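Local coordinates for molybdenum ABC transporter, periplasmic molybdenum-binding protein (Vibrio cholerae, PDB 4RXL) that binds tungstate, and probably molybdate, as the solute-binding ModA component of a molybdate ABC transporter that also contains ModB and ModC, at residues Leu86-Pro91 with Ala97-Gln102. Sequence-based numbering, arbitrary orientation.
Sequences LVLIRP and ASFELQ
Where strand 78-91 runs through the second lobe of this two-lobed periplasmic binding protein, L88 projects from the sheet to meet F99 and L101 of the loop that leads on to helix 104-111. A single methyl carries the strand's side of the contact: L88 CD2 lies 4.2 Å from F99 CZ and 4.1 Å from L101 CD2. It gets there because L88 CG is anti to the backbone N (chi1 -177°), which sends the branched end outward from the sheet, with CD2 reaching farther toward the loop than CD1. The methyl comes obliquely at the far end of the phenyl ring, and the L88 and F99 side chains cross at about a right angle. With L101 the approach is methyl to methyl, the two leucines extending past one another in opposite directions. With CG between the backbone N and the carbonyl carbon (chi1 52°), the F99 ring leans back toward the strand, so that CZ is the atom that meets L88.

Around L88, strand 78-91 is flanked in the mixed sheet by the antiparallel strands 168-171 and 181-186. The backbone of L88 pairs with V184 and T185, whereas V87 and I89 bond to V170 and G168 on the other flank. On the loop side, W107 of helix 104-111 meets the F99 ring edge-to-face and donates its NE1 hydrogen to L101 O, so one indole holds both residues that touch L88. Two residues farther along the strand, R90 also points toward the loop without touching it; its NH1 bonds to T92 O and, more weakly, to P91 O at 3.1 Å, folding the guanidinium over the start of the connection. The L88 side chain is about 11 Å from those of V153 and Y171, which line the tungstate pocket.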
ATOM      1  N   LEU A  86       3.905   0.458  -8.714  1.00 15.53           N
ATOM      2  CA  LEU A  86       2.946  -0.639  -8.846  1.00 16.15           C
ATOM      3  C   LEU A  86       3.487  -1.693  -9.828  1.00 16.59           C
ATOM      4  O   LEU A  86       4.039  -1.350 -10.887  1.00 17.45           O
ATOM      5  CB  LEU A  86       1.628  -0.083  -9.376  1.00 16.47           C
ATOM      6  CG  LEU A  86       0.337  -0.859  -9.114  1.00 16.57           C
ATOM      7  CD1 LEU A  86      -0.067  -0.711  -7.667  1.00 17.48           C
ATOM      8  CD2 LEU A  86      -0.759  -0.338 -10.018  1.00 21.92           C
ATOM      9  N   VAL A  87       3.334  -2.963  -9.444  1.00 15.77           N
ATOM     10  CA  VAL A  87       3.844  -4.070 -10.223  1.00 15.93           C
ATOM     11  C   VAL A  87       2.833  -5.189 -10.416  1.00 17.09           C
ATOM     12  O   VAL A  87       1.855  -5.335  -9.676  1.00 17.33           O
ATOM     13  CB  VAL A  87       5.136  -4.642  -9.608  1.00 20.85           C
ATOM     14  CG1 VAL A  87       6.214  -3.560  -9.577  1.00 18.06           C
ATOM     15  CG2 VAL A  87       4.900  -5.193  -8.213  1.00 19.87           C
ATOM     16  N   LEU A  88       3.103  -5.944 -11.475  1.00 18.57           N
ATOM     17  CA  LEU A  88       2.387  -7.144 -11.798  1.00 18.15           C
ATOM     18  C   LEU A  88       3.281  -8.285 -11.362  1.00 18.70           C
ATOM     19  O   LEU A  88       4.447  -8.387 -11.785  1.00 20.53           O
ATOM     20  CB  LEU A  88       2.129  -7.204 -13.293  1.00 19.79           C
ATOM     21  CG  LEU A  88       1.312  -8.397 -13.808  1.00 22.30           C
ATOM     22  CD1 LEU A  88      -0.106  -8.386 -13.242  1.00 20.96           C
ATOM     23  CD2 LEU A  88       1.307  -8.324 -15.311  1.00 21.73           C
ATOM     24  N   ILE A  89       2.727  -9.160 -10.534  1.00 20.01           N
ATOM     25  CA  ILE A  89       3.445 -10.329 -10.026  1.00 21.86           C
ATOM     26  C   ILE A  89       2.793 -11.655 -10.406  1.00 25.90           C
ATOM     27  O   ILE A  89       1.611 -11.715 -10.726  1.00 23.61           O
ATOM     28  CB  ILE A  89       3.628 -10.275  -8.490  1.00 22.50           C
ATOM     29  CG1 ILE A  89       2.298 -10.115  -7.745  1.00 20.08           C
ATOM     30  CG2 ILE A  89       4.494  -9.105  -8.067  1.00 19.95           C
ATOM     31  CD1 ILE A  89       2.381 -10.533  -6.298  1.00 19.35           C
ATOM     32  N   ARG A  90       3.608 -12.702 -10.335  1.00 23.88           N
ATOM     33  CA  ARG A  90       3.208 -14.089 -10.561  1.00 25.39           C
ATOM     34  C   ARG A  90       3.829 -14.918  -9.431  1.00 25.29           C
ATOM     35  O   ARG A  90       4.802 -14.469  -8.814  1.00 27.50           O
ATOM     36  CB  ARG A  90       3.771 -14.589 -11.909  1.00 26.66           C
ATOM     37  CG  ARG A  90       5.292 -14.664 -11.961  1.00 31.65           C
ATOM     38  CD  ARG A  90       5.775 -15.295 -13.253  1.00 37.86           C
ATOM     39  NE  ARG A  90       7.236 -15.335 -13.368  1.00 40.55           N
ATOM     40  CZ  ARG A  90       8.033 -16.273 -12.848  1.00 49.65           C
ATOM     41  NH1 ARG A  90       7.542 -17.277 -12.128  1.00 38.77           N
ATOM     42  NH2 ARG A  90       9.346 -16.204 -13.050  1.00 43.77           N
ATOM     43  N   PRO A  91       3.293 -16.129  -9.161  1.00 28.10           N
ATOM     44  CA  PRO A  91       3.979 -17.021  -8.228  1.00 31.20           C
ATOM     45  C   PRO A  91       5.277 -17.477  -8.860  1.00 34.06           C
ATOM     46  O   PRO A  91       5.292 -17.748 -10.063  1.00 34.83           O
ATOM     47  CB  PRO A  91       3.017 -18.203  -8.051  1.00 35.12           C
ATOM     48  CG  PRO A  91       1.761 -17.839  -8.758  1.00 30.78           C
ATOM     49  CD  PRO A  91       2.058 -16.709  -9.696  1.00 29.03           C
ATOM     50  N   ALA A  97       5.787 -15.655 -19.301  1.00 61.28           N
ATOM     51  CA  ALA A  97       6.539 -14.610 -19.996  1.00 92.24           C
ATOM     52  C   ALA A  97       5.725 -13.317 -19.976  1.00 65.05           C
ATOM     53  O   ALA A  97       4.492 -13.353 -19.978  1.00 68.67           O
ATOM     54  CB  ALA A  97       6.839 -15.023 -21.430  1.00 75.74           C
ATOM     55  N   SER A  98       6.412 -12.177 -19.948  1.00 75.04           N
ATOM     56  CA  SER A  98       5.734 -10.886 -20.042  1.00 54.08           C
ATOM     57  C   SER A  98       4.978 -10.793 -21.362  1.00 73.63           C
ATOM     58  O   SER A  98       5.203 -11.582 -22.289  1.00 60.59           O
ATOM     59  CB  SER A  98       6.723  -9.727 -19.930  1.00 59.65           C
ATOM     60  OG  SER A  98       7.262  -9.651 -18.626  1.00 65.05           O
ATOM     61  N   PHE A  99       4.079  -9.822 -21.435  1.00 44.80           N
ATOM     62  CA  PHE A  99       3.240  -9.650 -22.598  1.00 40.24           C
ATOM     63  C   PHE A  99       2.842  -8.194 -22.719  1.00 44.69           C
ATOM     64  O   PHE A  99       3.150  -7.381 -21.846  1.00 48.79           O
ATOM     65  CB  PHE A  99       1.997 -10.540 -22.481  1.00 46.55           C
ATOM     66  CG  PHE A  99       1.236 -10.370 -21.183  1.00 53.46           C
ATOM     67  CD1 PHE A  99       0.261  -9.387 -21.051  1.00 44.87           C
ATOM     68  CD2 PHE A  99       1.485 -11.201 -20.105  1.00 43.52           C
ATOM     69  CE1 PHE A  99      -0.437  -9.229 -19.872  1.00 37.46           C
ATOM     70  CE2 PHE A  99       0.786 -11.046 -18.924  1.00 40.25           C
ATOM     71  CZ  PHE A  99      -0.169 -10.056 -18.808  1.00 36.71           C
ATOM     72  N   GLU A 100       2.162  -7.877 -23.816  1.00 45.64           N
ATOM     73  CA  GLU A 100       1.642  -6.541 -24.040  1.00 54.60           C
ATOM     74  C   GLU A 100       0.485  -6.303 -23.087  1.00 40.31           C
ATOM     75  O   GLU A 100      -0.570  -6.917 -23.228  1.00 45.17           O
ATOM     76  CB  GLU A 100       1.184  -6.370 -25.499  1.00 54.29           C
ATOM     77  CG  GLU A 100       2.331  -6.170 -26.477  1.00 80.64           C
ATOM     78  CD  GLU A 100       1.873  -5.740 -27.859  1.00 99.22           C
ATOM     79  OE1 GLU A 100       0.660  -5.828 -28.156  1.00 90.30           O
ATOM     80  OE2 GLU A 100       2.736  -5.313 -28.652  1.00 92.28           O
ATOM     81  N   LEU A 101       0.679  -5.392 -22.144  1.00 43.60           N
ATOM     82  CA  LEU A 101      -0.357  -5.056 -21.166  1.00 37.22           C
ATOM     83  C   LEU A 101      -1.662  -4.595 -21.825  1.00 36.86           C
ATOM     84  O   LEU A 101      -2.728  -4.723 -21.234  1.00 38.50           O
ATOM     85  CB  LEU A 101       0.145  -3.988 -20.188  1.00 38.34           C
ATOM     86  CG  LEU A 101       1.254  -4.416 -19.215  1.00 34.82           C
ATOM     87  CD1 LEU A 101       1.924  -3.224 -18.536  1.00 41.31           C
ATOM     88  CD2 LEU A 101       0.737  -5.357 -18.141  1.00 42.74           C
ATOM     89  N   GLN A 102      -1.587  -4.076 -23.052  1.00 37.25           N
ATOM     90  CA  GLN A 102      -2.784  -3.592 -23.738  1.00 37.28           C
ATOM     91  C   GLN A 102      -3.447  -4.692 -24.559  1.00 36.48           C
ATOM     92  O   GLN A 102      -4.493  -4.454 -25.171  1.00 39.35           O
ATOM     93  CB  GLN A 102      -2.506  -2.350 -24.615  1.00 61.45           C
ATOM     94  CG  GLN A 102      -1.208  -2.350 -25.406  1.00 72.27           C
ATOM     95  CD  GLN A 102      -0.055  -1.757 -24.617  1.00 97.69           C
ATOM     96  OE1 GLN A 102      -0.132  -0.618 -24.156  1.00 94.26           O
ATOM     97  NE2 GLN A 102       1.015  -2.530 -24.447  1.00 73.65           N
TER